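Local coordinates for protein dihydropteroate synthase (Xanthomonas albilineans, PDB 6Q62) that probably joins para-aminobenzoate to 6-hydroxymethyl-7,8-dihydropterin diphosphate, releasing diphosphate and forming 7,8-dihydropteroate on the way to folate, at residues A[74-80]-A[101-107]; A[116-120]-A[134-140]. One frame throughout, in Å; residues are numbered along the deposited sequence.

From the N terminus, the chain first passes through 74-80, where helix 76-93 begins, then returns through strand 98-101 to 101-107 and the start of helix 105-114; contact 1 closes this excursion of twenty residues. Helix 105-114 leads on to strand 118-121, and contact 2 closes the next, shorter excursion, through helix 130-137, at 134-140. The two neither nest nor cross, since contact 1 is complete before contact 2 opens. They meet where Thr102 N lies 3.2 Å from Asn120 O, a probable hydrogen bond. Contact 1 joins two neighbouring helices at their N-terminal ends; contact 2 ties the end of helix 130-137 and the lead-in to strand 141-144 to strand 118-121, within one beta-alpha-beta unit.

Contact 1 (A[74-80]-A[101-107]); sequences VPVEEEL and DTFKPEV
Glu79 drives its carboxylate into the chain around Thr102 and Lys104, and the tight part of the contact is built on it. With CG anti to the backbone N (chi1 -171°) and the chain extended, the side chain reaches straight across from the first turn of helix 76-93. Lys104 NZ forms a salt bridge of 2.7 Å with Glu79 OE1, met on the syn side but 34° out of the carboxylate plane. Glu79 OE2 receives Thr102 OG1 at 2.7 Å from above that plane. Two waters also donate to OE2: one continues to Asp101 O, the other accepts from Phe103 N, so three donors grip this buried oxygen. Thr102 OG1 in turn accepts from Lys104 N at 3.2 Å, an ST turn that links the two residues holding the carboxylate. A bend at the end of the side chain (chi4 86°) brings Lys104 NZ to Val74 O as well, at 3.1 Å, and Glu65 supplies a second carboxylate to the same ammonium. Val107 lays CG2 against Glu79 OE1 and CD, an apolar wall beside the charged cluster. The outer side is ordinary apolar contact without polar grip: the partly exposed Val76 and Leu80 lie against Val107, Val76 CG2 3.8 Å from Val107 CG2, and exposed Glu106 offers little more than its CB. Such pairing of adjacent helices at their N-terminal ends, beside loops that follow the strands, belongs to the TIM-barrel fold of pterin-binding enzymes; here Asp101, at the end of its strand, lines the 6-chloroguanine pocket.

Contact 2 (A[116-120]-A[134-140]); sequences AGMIN and VADLRVP. With 6GU (6-chloroguanine), chain E.
Gly117 brings its carbonyl up against Val139 and Pro140 beside strand 118-121. Gly117 O lies 3.1 Å from Pro140 CD and 3.5 Å from Val139 CB, so it faces carbon, and this buried oxygen has no hydrogen-bonding partner in the model. Met118 comes next, its CA 3.4 Å from Pro140 O in a CA-H...O contact. The side chain of Met118 passes that carbonyl with CG and bends at chi3 (-65°), which lets CE approach Pro140 CB while the two side chains cross at about a right angle. The backbone N of Ile119 then gives Pro140 O a hydrogen bond of 3.0 Å, joining the strand to the residue that leads into its parallel neighbour, 141-144. On the helix side Ile119 CD1 meets Val139 CG2 at 3.6 Å, and also Val134 CG2 and Leu137 CD1; Met108 of helix 105-114 adds to this apolar cluster. Asn120 points the other way, into the pocket, where its amide pairs with 6-chloroguanine: OD1 accepts from N2 at 2.7 Å, nearly straight at 177°, and ND2 donates to N3 at 3.0 Å. ND2 also bonds to Asp61, which helps to fix the amide's orientation. Thus a beta-alpha-beta unit sealed by aliphatic carbon on one side presents on the other a matched donor and acceptor, a pairing consistent with recognition of the pterin's 2-amino edge.

Contact 1 (A[74-80]-A[101-107])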
# COMPACT_ATOMS: atom_id res chain seq x y z
N VAL A 74 11.85 -31.98 0.21
CA VAL A 74 11.80 -32.41 -1.20
C VAL A 74 13.14 -33.05 -1.56
O VAL A 74 14.18 -32.39 -1.42
CB VAL A 74 11.40 -31.25 -2.16
CG1 VAL A 74 11.46 -31.68 -3.63
CG2 VAL A 74 10.01 -30.73 -1.82
N PRO A 75 13.16 -34.32 -2.05
CA PRO A 75 14.44 -34.93 -2.42
C PRO A 75 15.05 -34.18 -3.59
O PRO A 75 14.30 -33.67 -4.43
CB PRO A 75 14.05 -36.36 -2.83
CG PRO A 75 12.72 -36.58 -2.22
CD PRO A 75 12.04 -35.26 -2.27
N VAL A 76 16.41 -34.10 -3.62
CA VAL A 76 17.15 -33.38 -4.64
C VAL A 76 16.68 -33.71 -6.07
O VAL A 76 16.51 -32.79 -6.86
CB VAL A 76 18.69 -33.49 -4.45
CG1 VAL A 76 19.20 -34.94 -4.50
CG2 VAL A 76 19.43 -32.60 -5.43
N GLU A 77 16.47 -35.00 -6.41
CA GLU A 77 16.09 -35.36 -7.77
C GLU A 77 14.75 -34.74 -8.16
O GLU A 77 14.60 -34.26 -9.29
CB GLU A 77 15.99 -36.90 -7.89
CG GLU A 77 15.97 -37.40 -9.30
CD GLU A 77 15.70 -38.89 -9.31
OE1 GLU A 77 16.66 -39.67 -9.49
OE2 GLU A 77 14.52 -39.28 -9.08
N GLU A 78 13.79 -34.73 -7.21
CA GLU A 78 12.48 -34.11 -7.45
C GLU A 78 12.62 -32.56 -7.57
O GLU A 78 11.96 -31.95 -8.41
CB GLU A 78 11.50 -34.48 -6.31
CG GLU A 78 10.08 -33.93 -6.50
CD GLU A 78 9.37 -34.23 -7.82
OE1 GLU A 78 9.63 -35.30 -8.42
OE2 GLU A 78 8.56 -33.38 -8.25
N GLU A 79 13.46 -31.94 -6.72
CA GLU A 79 13.67 -30.50 -6.76
C GLU A 79 14.27 -30.12 -8.14
O GLU A 79 13.80 -29.14 -8.75
CB GLU A 79 14.61 -30.07 -5.63
CG GLU A 79 14.70 -28.56 -5.48
CD GLU A 79 15.57 -28.12 -4.32
OE1 GLU A 79 16.13 -29.02 -3.65
OE2 GLU A 79 15.71 -26.90 -4.09
N LEU A 80 15.22 -30.93 -8.67
CA LEU A 80 15.80 -30.66 -9.99
C LEU A 80 14.76 -30.80 -11.09
O LEU A 80 14.71 -29.99 -12.01
CB LEU A 80 16.97 -31.62 -10.27
CG LEU A 80 18.23 -31.39 -9.43
CD1 LEU A 80 19.21 -32.60 -9.57
CD2 LEU A 80 18.92 -30.08 -9.84
N ASP A 101 15.76 -20.49 -5.71
CA ASP A 101 15.53 -20.55 -4.27
C ASP A 101 15.78 -22.00 -3.82
O ASP A 101 14.91 -22.88 -3.96
CB ASP A 101 14.08 -20.11 -4.01
CG ASP A 101 13.58 -20.12 -2.59
OD1 ASP A 101 14.29 -20.62 -1.72
OD2 ASP A 101 12.47 -19.62 -2.37
N THR A 102 17.00 -22.26 -3.35
CA THR A 102 17.40 -23.60 -2.92
C THR A 102 18.49 -23.48 -1.86
O THR A 102 19.21 -22.48 -1.85
CB THR A 102 17.91 -24.41 -4.11
OG1 THR A 102 18.16 -25.77 -3.69
CG2 THR A 102 19.18 -23.82 -4.77
N PHE A 103 18.63 -24.50 -1.01
CA PHE A 103 19.74 -24.55 -0.06
C PHE A 103 20.71 -25.68 -0.45
O PHE A 103 21.71 -25.88 0.25
CB PHE A 103 19.27 -24.75 1.40
CG PHE A 103 18.37 -25.93 1.66
CD1 PHE A 103 18.90 -27.20 1.89
CD2 PHE A 103 17.00 -25.76 1.74
CE1 PHE A 103 18.06 -28.30 2.12
CE2 PHE A 103 16.16 -26.86 2.00
CZ PHE A 103 16.70 -28.11 2.19
N LYS A 104 20.42 -26.40 -1.55
CA LYS A 104 21.24 -27.56 -1.94
C LYS A 104 22.28 -27.22 -2.98
O LYS A 104 21.91 -26.76 -4.06
CB LYS A 104 20.33 -28.70 -2.44
CG LYS A 104 19.33 -29.17 -1.38
CD LYS A 104 18.53 -30.36 -1.91
CE LYS A 104 17.47 -30.86 -0.96
NZ LYS A 104 16.22 -30.09 -1.13
N PRO A 105 23.58 -27.47 -2.69
CA PRO A 105 24.63 -27.13 -3.66
C PRO A 105 24.47 -27.76 -5.02
O PRO A 105 24.81 -27.13 -6.00
CB PRO A 105 25.93 -27.57 -3.00
CG PRO A 105 25.53 -28.42 -1.84
CD PRO A 105 24.16 -27.99 -1.44
N GLU A 106 23.95 -29.00 -5.09
CA GLU A 106 23.77 -29.68 -6.37
C GLU A 106 22.74 -28.92 -7.18
O GLU A 106 22.89 -28.81 -8.40
CB GLU A 106 23.27 -31.14 -6.16
CG GLU A 106 24.12 -32.01 -5.25
CD GLU A 106 23.82 -32.01 -3.76
OE1 GLU A 106 23.27 -31.02 -3.22
OE2 GLU A 106 24.17 -33.02 -3.10
N VAL A 107 21.68 -28.37 -6.53
CA VAL A 107 20.64 -27.61 -7.24
C VAL A 107 21.22 -26.27 -7.64
O VAL A 107 20.97 -25.81 -8.75
CB VAL A 107 19.35 -27.46 -6.39
CG1 VAL A 107 18.27 -26.70 -7.18
CG2 VAL A 107 18.82 -28.84 -5.97
O HOH W 1 14.36 -25.03 -5.50
O HOH W 2 16.15 -26.35 -1.49

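Contact 2 (A[116-120]-A[134-140])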
# COMPACT_ATOMS: atom_id res chain seq x y z
N ALA A 116 20.19 -19.84 -14.31
CA ALA A 116 19.95 -19.00 -13.15
C ALA A 116 21.15 -18.08 -12.94
O ALA A 116 22.29 -18.49 -13.22
CB ALA A 116 19.72 -19.85 -11.91
N GLY A 117 20.89 -16.86 -12.49
CA GLY A 117 21.90 -15.83 -12.27
C GLY A 117 22.07 -15.39 -10.84
O GLY A 117 22.84 -14.47 -10.57
N MET A 118 21.38 -16.04 -9.91
CA MET A 118 21.42 -15.65 -8.50
C MET A 118 20.94 -16.85 -7.72
O MET A 118 20.13 -17.63 -8.24
CB MET A 118 20.51 -14.41 -8.23
CG MET A 118 20.30 -14.09 -6.75
SD MET A 118 19.12 -12.72 -6.47
CE MET A 118 20.01 -11.39 -7.22
N ILE A 119 21.40 -16.98 -6.49
CA ILE A 119 21.00 -18.05 -5.58
C ILE A 119 20.37 -17.40 -4.38
O ILE A 119 20.93 -16.47 -3.81
CB ILE A 119 22.21 -18.95 -5.19
CG1 ILE A 119 22.70 -19.72 -6.44
CG2 ILE A 119 21.85 -19.95 -4.05
CD1 ILE A 119 24.15 -20.19 -6.39
N ASN A 120 19.18 -17.88 -4.01
CA ASN A 120 18.47 -17.36 -2.84
C ASN A 120 18.46 -18.51 -1.85
O ASN A 120 17.74 -19.48 -2.05
CB ASN A 120 17.06 -16.87 -3.21
CG ASN A 120 16.23 -16.62 -1.99
OD1 ASN A 120 16.77 -16.34 -0.93
ND2 ASN A 120 14.91 -16.74 -2.11
N VAL A 134 28.81 -21.54 -4.39
CA VAL A 134 28.63 -20.12 -4.69
C VAL A 134 29.98 -19.45 -5.04
O VAL A 134 30.01 -18.68 -6.01
CB VAL A 134 27.82 -19.39 -3.60
CG1 VAL A 134 27.73 -17.91 -3.87
CG2 VAL A 134 26.42 -19.99 -3.50
N ALA A 135 31.09 -19.83 -4.34
CA ALA A 135 32.41 -19.27 -4.65
C ALA A 135 32.79 -19.61 -6.10
O ALA A 135 33.25 -18.73 -6.82
CB ALA A 135 33.45 -19.79 -3.67
N ASP A 136 32.51 -20.86 -6.56
CA ASP A 136 32.79 -21.31 -7.93
C ASP A 136 31.88 -20.68 -8.96
O ASP A 136 32.29 -20.43 -10.10
CB ASP A 136 32.58 -22.83 -8.04
CG ASP A 136 33.67 -23.72 -7.48
OD1 ASP A 136 34.71 -23.18 -7.06
OD2 ASP A 136 33.48 -24.97 -7.46
N LEU A 137 30.59 -20.55 -8.62
CA LEU A 137 29.60 -20.08 -9.58
C LEU A 137 29.66 -18.59 -9.91
O LEU A 137 29.21 -18.20 -10.98
CB LEU A 137 28.19 -20.48 -9.14
CG LEU A 137 27.94 -22.01 -9.14
CD1 LEU A 137 26.70 -22.37 -8.32
CD2 LEU A 137 27.88 -22.57 -10.57
N ARG A 138 30.21 -17.77 -9.02
CA ARG A 138 30.37 -16.32 -9.22
C ARG A 138 29.06 -15.61 -9.56
O ARG A 138 28.98 -14.81 -10.49
CB ARG A 138 31.48 -16.03 -10.27
CG ARG A 138 32.84 -16.61 -9.87
CD ARG A 138 33.95 -15.99 -10.70
NE ARG A 138 35.17 -16.79 -10.69
CZ ARG A 138 36.10 -16.73 -9.75
NH1 ARG A 138 35.95 -15.92 -8.70
NH2 ARG A 138 37.19 -17.49 -9.83
N VAL A 139 28.00 -15.96 -8.83
CA VAL A 139 26.70 -15.32 -8.98
C VAL A 139 26.33 -14.66 -7.64
O VAL A 139 26.78 -15.14 -6.58
CB VAL A 139 25.56 -16.32 -9.42
CG1 VAL A 139 25.76 -16.83 -10.85
CG2 VAL A 139 25.41 -17.48 -8.44
N PRO A 140 25.41 -13.67 -7.63
CA PRO A 140 24.96 -13.10 -6.36
C PRO A 140 24.24 -14.15 -5.51
O PRO A 140 23.63 -15.08 -6.04
CB PRO A 140 23.99 -11.98 -6.78
CG PRO A 140 24.42 -11.62 -8.21
CD PRO A 140 24.85 -12.93 -8.78
CL6 6GU E . 11.23 -14.08 3.27
N1 6GU E . 13.21 -14.53 1.84
C2 6GU E . 13.92 -15.38 0.98
N2 6GU E . 15.13 -14.94 0.69
N3 6GU E . 13.46 -16.58 0.48
C4 6GU E . 12.21 -16.94 0.93
C5 6GU E . 11.44 -16.14 1.82
C6 6GU E . 12.03 -14.98 2.20
N7 6GU E . 10.23 -16.79 2.09
C8 6GU E . 10.32 -17.96 1.35
N9 6GU E . 11.47 -18.08 0.65